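Local coordinates for (R)-specific enoyl-CoA hydratase (Pseudomonas aeruginosa, PDB 5CPG), which catalyses the (R)-specific hydration of trans-2-enoyl-CoA to (R)-3-hydroxyacyl-CoA, at residues Val74-Gly77 with Pro78-Tyr82; Thr51-Lys54 with Glu55-His59. All blocks are in the same frame, centred on the assembly; numbering follows the deposited sequence.

Interaction 1 of 2, residues Val74-Gly77 with Pro78-Tyr82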
ATOM      1  N   VAL A  74     -11.170   9.284  -7.340  1.00  7.97           N
ATOM      2  CA  VAL A  74     -12.546   9.017  -7.823  1.00 11.95           C
ATOM      3  C   VAL A  74     -13.572   9.425  -6.772  1.00 14.22           C
ATOM      4  O   VAL A  74     -14.388  10.289  -7.052  1.00 14.60           O
ATOM      5  CB  VAL A  74     -12.772   7.549  -8.205  1.00 14.42           C
ATOM      6  CG1 VAL A  74     -14.194   7.362  -8.730  1.00 11.19           C
ATOM      7  CG2 VAL A  74     -11.777   7.119  -9.281  1.00 13.81           C
ATOM      8  N   LEU A  75     -13.521   8.833  -5.567  1.00 11.65           N
ATOM      9  CA  LEU A  75     -14.534   9.151  -4.548  1.00 10.60           C
ATOM     10  C   LEU A  75     -13.950   9.147  -3.122  1.00  7.44           C
ATOM     11  O   LEU A  75     -13.561   8.088  -2.615  1.00  8.71           O
ATOM     12  CB  LEU A  75     -15.686   8.154  -4.643  1.00  6.81           C
ATOM     13  CG  LEU A  75     -16.881   8.339  -3.692  1.00 13.87           C
ATOM     14  CD1 LEU A  75     -17.722   9.533  -4.138  1.00 17.90           C
ATOM     15  CD2 LEU A  75     -17.781   7.081  -3.494  1.00 10.32           C
ATOM     16  N   PRO A  76     -13.932  10.311  -2.466  1.00  9.71           N
ATOM     17  CA  PRO A  76     -14.420  11.617  -2.955  1.00 10.29           C
ATOM     18  C   PRO A  76     -13.502  12.327  -3.935  1.00 11.01           C
ATOM     19  O   PRO A  76     -13.895  13.315  -4.528  1.00 12.89           O
ATOM     20  CB  PRO A  76     -14.563  12.458  -1.658  1.00 11.87           C
ATOM     21  CG  PRO A  76     -14.422  11.473  -0.535  1.00 12.70           C
ATOM     22  CD  PRO A  76     -13.506  10.414  -1.061  1.00 11.04           C
ATOM     23  N   GLY A  77     -12.265  11.866  -4.093  1.00 10.63           N
ATOM     24  CA  GLY A  77     -11.394  12.471  -5.077  1.00 12.03           C
ATOM     25  C   GLY A  77     -10.522  13.577  -4.540  1.00 11.05           C
ATOM     26  O   GLY A  77     -10.237  13.647  -3.340  1.00 13.94           O
ATOM     27  N   PRO A  78     -10.064  14.480  -5.425  1.00 14.58           N
ATOM     28  CA  PRO A  78      -9.109  15.506  -4.972  1.00 16.83           C
ATOM     29  C   PRO A  78      -9.530  16.326  -3.744  1.00 15.54           C
ATOM     30  O   PRO A  78     -10.673  16.744  -3.656  1.00 18.19           O
ATOM     31  CB  PRO A  78      -8.973  16.402  -6.204  1.00 20.00           C
ATOM     32  CG  PRO A  78      -9.158  15.470  -7.332  1.00 18.23           C
ATOM     33  CD  PRO A  78     -10.206  14.467  -6.894  1.00 15.71           C
ATOM     34  N   GLY A  79      -8.608  16.519  -2.799  1.00 14.34           N
ATOM     35  CA  GLY A  79      -8.876  17.244  -1.580  1.00 17.28           C
ATOM     36  C   GLY A  79      -9.152  16.368  -0.356  1.00 14.10           C
ATOM     37  O   GLY A  79      -9.279  16.861   0.725  1.00 18.90           O
ATOM     38  N   THR A  80      -9.245  15.060  -0.550  1.00 11.06           N
ATOM     39  CA  THR A  80      -9.449  14.115   0.541  1.00 11.83           C
ATOM     40  C   THR A  80      -8.205  13.906   1.395  1.00 15.61           C
ATOM     41  O   THR A  80      -7.097  13.842   0.864  1.00 14.99           O
ATOM     42  CB  THR A  80      -9.879  12.775  -0.031  1.00  9.24           C
ATOM     43  OG1 THR A  80     -11.045  12.978  -0.833  1.00 11.73           O
ATOM     44  CG2 THR A  80     -10.183  11.754   1.051  1.00  9.07           C
ATOM     45  N   ILE A  81      -8.399  13.810   2.708  1.00  7.64           N
ATOM     46  CA  ILE A  81      -7.337  13.501   3.649  1.00  9.14           C
ATOM     47  C   ILE A  81      -7.533  12.074   4.161  1.00  7.91           C
ATOM     48  O   ILE A  81      -8.624  11.691   4.561  1.00  8.16           O
ATOM     49  CB  ILE A  81      -7.301  14.479   4.817  1.00 11.86           C
ATOM     50  CG1 ILE A  81      -7.015  15.880   4.263  1.00 15.48           C
ATOM     51  CG2 ILE A  81      -6.218  14.096   5.804  1.00 15.67           C
ATOM     52  CD1 ILE A  81      -6.898  16.925   5.347  1.00 30.07           C
ATOM     53  N   TYR A  82      -6.480  11.266   4.073  1.00  7.69           N
ATOM     54  CA  TYR A  82      -6.521   9.866   4.504  1.00  7.24           C
ATOM     55  C   TYR A  82      -6.223   9.776   5.947  1.00  8.65           C
ATOM     56  O   TYR A  82      -5.152  10.204   6.384  1.00 13.15           O
ATOM     57  CB  TYR A  82      -5.527   9.090   3.621  1.00  9.90           C
ATOM     58  CG  TYR A  82      -5.810   7.627   3.275  1.00  8.69           C
ATOM     59  CD1 TYR A  82      -6.976   6.982   3.619  1.00  8.92           C
ATOM     60  CD2 TYR A  82      -4.906   6.941   2.485  1.00  7.53           C
ATOM     61  CE1 TYR A  82      -7.197   5.622   3.245  1.00  8.38           C
ATOM     62  CE2 TYR A  82      -5.117   5.598   2.104  1.00  8.05           C
ATOM     63  CZ  TYR A  82      -6.245   4.963   2.467  1.00  9.14           C
ATOM     64  OH  TYR A  82      -6.370   3.661   2.045  1.00  9.96           O
TER

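Interaction 2 of 2, residues Thr51-Lys54 with Glu55-His59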
ATOM      1  N   THR A  51       6.709 -22.976  -7.400  1.00 24.14           N
ATOM      2  CA  THR A  51       5.800 -22.833  -6.269  1.00 16.17           C
ATOM      3  C   THR A  51       4.426 -23.364  -6.525  1.00 15.59           C
ATOM      4  O   THR A  51       4.074 -23.689  -7.663  1.00 18.43           O
ATOM      5  CB  THR A  51       5.622 -21.342  -5.875  1.00 17.04           C
ATOM      6  OG1 THR A  51       4.782 -20.705  -6.855  1.00 16.61           O
ATOM      7  CG2 THR A  51       6.952 -20.639  -5.782  1.00 16.57           C
ATOM      8  N   GLN A  52       3.620 -23.434  -5.466  1.00 17.73           N
ATOM      9  CA  GLN A  52       2.252 -23.922  -5.573  1.00 20.70           C
ATOM     10  C   GLN A  52       1.398 -23.095  -6.512  1.00 16.02           C
ATOM     11  O   GLN A  52       0.459 -23.621  -7.066  1.00 18.94           O
ATOM     12  CB  GLN A  52       1.568 -23.951  -4.208  1.00 21.72           C
ATOM     13  CG  GLN A  52       1.398 -22.592  -3.617  1.00 29.09           C
ATOM     14  CD  GLN A  52       0.847 -22.643  -2.233  1.00 39.68           C
ATOM     15  OE1 GLN A  52       0.018 -23.496  -1.921  1.00 52.82           O
ATOM     16  NE2 GLN A  52       1.320 -21.745  -1.374  1.00 35.76           N
ATOM     17  N   PHE A  53       1.745 -21.819  -6.728  1.00 13.34           N
ATOM     18  CA  PHE A  53       0.944 -20.976  -7.610  1.00 15.19           C
ATOM     19  C   PHE A  53       1.269 -21.176  -9.095  1.00 12.83           C
ATOM     20  O   PHE A  53       0.488 -20.756  -9.956  1.00 16.39           O
ATOM     21  CB  PHE A  53       1.112 -19.487  -7.243  1.00 17.73           C
ATOM     22  CG  PHE A  53       0.863 -19.182  -5.779  1.00 15.77           C
ATOM     23  CD1 PHE A  53      -0.426 -19.039  -5.282  1.00 19.57           C
ATOM     24  CD2 PHE A  53       1.936 -19.027  -4.905  1.00 21.93           C
ATOM     25  CE1 PHE A  53      -0.648 -18.758  -3.934  1.00 23.29           C
ATOM     26  CE2 PHE A  53       1.724 -18.738  -3.548  1.00 24.31           C
ATOM     27  CZ  PHE A  53       0.430 -18.615  -3.073  1.00 23.34           C
ATOM     28  N   LYS A  54       2.427 -21.768  -9.393  1.00 11.62           N
ATOM     29  CA  LYS A  54       2.845 -22.082 -10.768  1.00 11.92           C
ATOM     30  C   LYS A  54       3.153 -20.879 -11.644  1.00 15.17           C
ATOM     31  O   LYS A  54       3.557 -21.036 -12.792  1.00 11.74           O
ATOM     32  CB  LYS A  54       1.775 -22.945 -11.482  1.00 14.65           C
ATOM     33  CG  LYS A  54       1.441 -24.216 -10.738  1.00 21.32           C
ATOM     34  CD  LYS A  54       2.630 -25.134 -10.664  1.00 20.19           C
ATOM     35  CE  LYS A  54       2.223 -26.413  -9.951  1.00 22.97           C
ATOM     36  NZ  LYS A  54       3.309 -27.457  -9.943  1.00 22.86           N
ATOM     37  N   GLU A  55       2.967 -19.679 -11.100  1.00 11.80           N
ATOM     38  CA  GLU A  55       3.214 -18.455 -11.813  1.00  9.24           C
ATOM     39  C   GLU A  55       3.350 -17.356 -10.770  1.00 10.83           C
ATOM     40  O   GLU A  55       3.086 -17.593  -9.580  1.00  9.83           O
ATOM     41  CB  GLU A  55       2.052 -18.117 -12.770  1.00 12.08           C
ATOM     42  CG  GLU A  55       0.766 -17.939 -11.965  1.00  8.29           C
ATOM     43  CD  GLU A  55      -0.484 -17.711 -12.828  1.00 23.20           C
ATOM     44  OE1 GLU A  55      -0.392 -17.767 -14.067  1.00 15.96           O
ATOM     45  OE2 GLU A  55      -1.562 -17.480 -12.247  1.00 21.47           O
ATOM     46  N   ARG A  56       3.771 -16.167 -11.193  1.00 11.16           N
ATOM     47  CA  ARG A  56       3.986 -15.088 -10.228  1.00  6.77           C
ATOM     48  C   ARG A  56       2.655 -14.565  -9.666  1.00 10.09           C
ATOM     49  O   ARG A  56       1.613 -14.627 -10.308  1.00 11.49           O
ATOM     50  CB  ARG A  56       4.786 -13.968 -10.866  1.00  7.83           C
ATOM     51  CG  ARG A  56       6.289 -14.275 -11.028  1.00 10.43           C
ATOM     52  CD  ARG A  56       6.944 -13.244 -11.911  1.00  9.78           C
ATOM     53  NE  ARG A  56       6.483 -13.375 -13.287  1.00  9.46           N
ATOM     54  CZ  ARG A  56       6.904 -12.609 -14.277  1.00 10.37           C
ATOM     55  NH1 ARG A  56       7.786 -11.646 -14.041  1.00 15.62           N
ATOM     56  NH2 ARG A  56       6.434 -12.787 -15.504  1.00  9.70           N
ATOM     57  N   ILE A  57       2.705 -14.032  -8.454  1.00 11.30           N
ATOM     58  CA  ILE A  57       1.503 -13.467  -7.830  1.00  7.38           C
ATOM     59  C   ILE A  57       1.807 -12.021  -7.382  1.00  7.63           C
ATOM     60  O   ILE A  57       2.963 -11.650  -7.191  1.00  8.05           O
ATOM     61  CB  ILE A  57       1.018 -14.303  -6.612  1.00 13.37           C
ATOM     62  CG1 ILE A  57       2.014 -14.235  -5.463  1.00 11.89           C
ATOM     63  CG2 ILE A  57       0.821 -15.772  -6.995  1.00 15.37           C
ATOM     64  CD1 ILE A  57       1.536 -14.946  -4.224  1.00 18.13           C
ATOM     65  N   ALA A  58       0.750 -11.240  -7.181  1.00  6.95           N
ATOM     66  CA  ALA A  58       0.916  -9.832  -6.800  1.00  7.17           C
ATOM     67  C   ALA A  58       1.168  -9.747  -5.312  1.00  5.96           C
ATOM     68  O   ALA A  58       0.787 -10.645  -4.550  1.00  9.27           O
ATOM     69  CB  ALA A  58      -0.342  -9.032  -7.167  1.00  7.94           C
ATOM     70  N   HIS A  59       1.810  -8.671  -4.895  1.00  6.56           N
ATOM     71  CA  HIS A  59       1.906  -8.373  -3.466  1.00  7.35           C
ATOM     72  C   HIS A  59       0.527  -8.093  -2.914  1.00  4.80           C
ATOM     73  O   HIS A  59      -0.254  -7.374  -3.524  1.00  4.76           O
ATOM     74  CB  HIS A  59       2.807  -7.160  -3.249  1.00  8.14           C
ATOM     75  CG  HIS A  59       4.142  -7.253  -3.937  1.00  6.12           C
ATOM     76  ND1 HIS A  59       4.308  -7.035  -5.284  1.00  7.29           N
ATOM     77  CD2 HIS A  59       5.379  -7.461  -3.430  1.00  6.94           C
ATOM     78  CE1 HIS A  59       5.601  -7.125  -5.587  1.00  9.62           C
ATOM     79  NE2 HIS A  59       6.269  -7.379  -4.472  1.00  6.36           N
TER

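Interaction 1 of 2, residues Val74-Gly77 with Pro78-Tyr82
A type II beta turn running from G77 to T80 joins helix 62-73 to strand 81-89, with P78 and G79 at its two corners. The turn closes where T80 N donates to G77 O, a rather long bond of 3.3 Å at an N-H...O angle of 148°. The same carbonyl oxygen takes a second, shorter bond from T80 OG1 at 2.7 Å, which arrives in the carbonyl plane on a lone pair. With chi1 at -56°, OG1 stands beside the backbone N of T80, and one residue presents both donors to G77 O.

Behind the hydroxyl lies the ring of P76, whose CD is 3.6 Å from T80 OG1; the two side chains cross at about a right angle. The peptide bond before P76 is cis. G77 and G79 both have positive phi, the latter as expected at the second corner. P78 packs on N39 of the second subunit, while its carbonyl oxygen accepts from N5. This is a classic Pro-Gly type II turn, leading out of the long hotdog helix into an outermost strand of the chain's five-stranded sheet.

Interaction 2 of 2, residues Thr51-Lys54 with Glu55-His59
The ring of F53 is sandwiched between its sequence neighbour Q52 and I57, four residues on. On one face, Q52 CG sits 3.8 Å above the plane, over the ring centre. I57 takes the opposite face with both of its branches. Its CG2 makes a CH-pi contact over the face, 4.0 Å from the F53 ring centroid. The closest approach of I57 CG2 is at the root of the ring, 3.6 Å from F53 CG. CD1 reaches further out toward the rim, 3.9 Å from F53 CE2. With chi1 at 67°, I57 CG1 lies between the backbone N and the carbonyl carbon and CG2 beside the N, which turns both branches to the ring.

The backbone brings the two side chains together. T51 to K54 form a type I beta turn, closed by K54 N donating to T51 O. T51 OG1 also accepts from F53 N at 3.2 Å, an ST turn with a moderately bent bond (139°), and is tied to A48 O as well. K54, the last residue of the turn, has positive phi, and the chain runs extended through E55. Here E55 CG lies 3.5 Å from F53 O, and F53 CB 3.6 Å from E55 O, so each side chain rests near the other's carbonyl oxygen while the carboxylate leads away.

This surface loop follows helix 45-49 and leads toward helix 62-73. R56 anchors it through a salt bridge to E25 of helix 25-35 and a bond to L43 O. Further along, I57 O accepts from H42 ND1 and A58 pairs through its backbone with V93, while the H59 ring stacks on H42 and touches F31, again on helix 25-35, so that the segment ends buried against the helices and the loop before strand 98-109.

Overall arrangement
Interactions 1 and 2 bracket helix 62-73: the loop 51-59 leads toward its start and 74-82 carries the chain away from its end into strand 81-89. They lie on opposite sides of the chain's centre, with contact centres 33 Å apart and nearest atoms about 14 Å apart. Interaction 1 is mostly buried; interaction 2 is on the surface, and no other chain of the assembly reaches it. Glycerol, probably from the crystallisation liquor, bonds to G79 N and T80 O. Interaction 2 meets D37 and H42 through H59 and I57, and interaction 1 packs P78 on N39 of the second subunit; all three lie in a sequence matching the hydratase 2 motif, consistent with proximity to an active site.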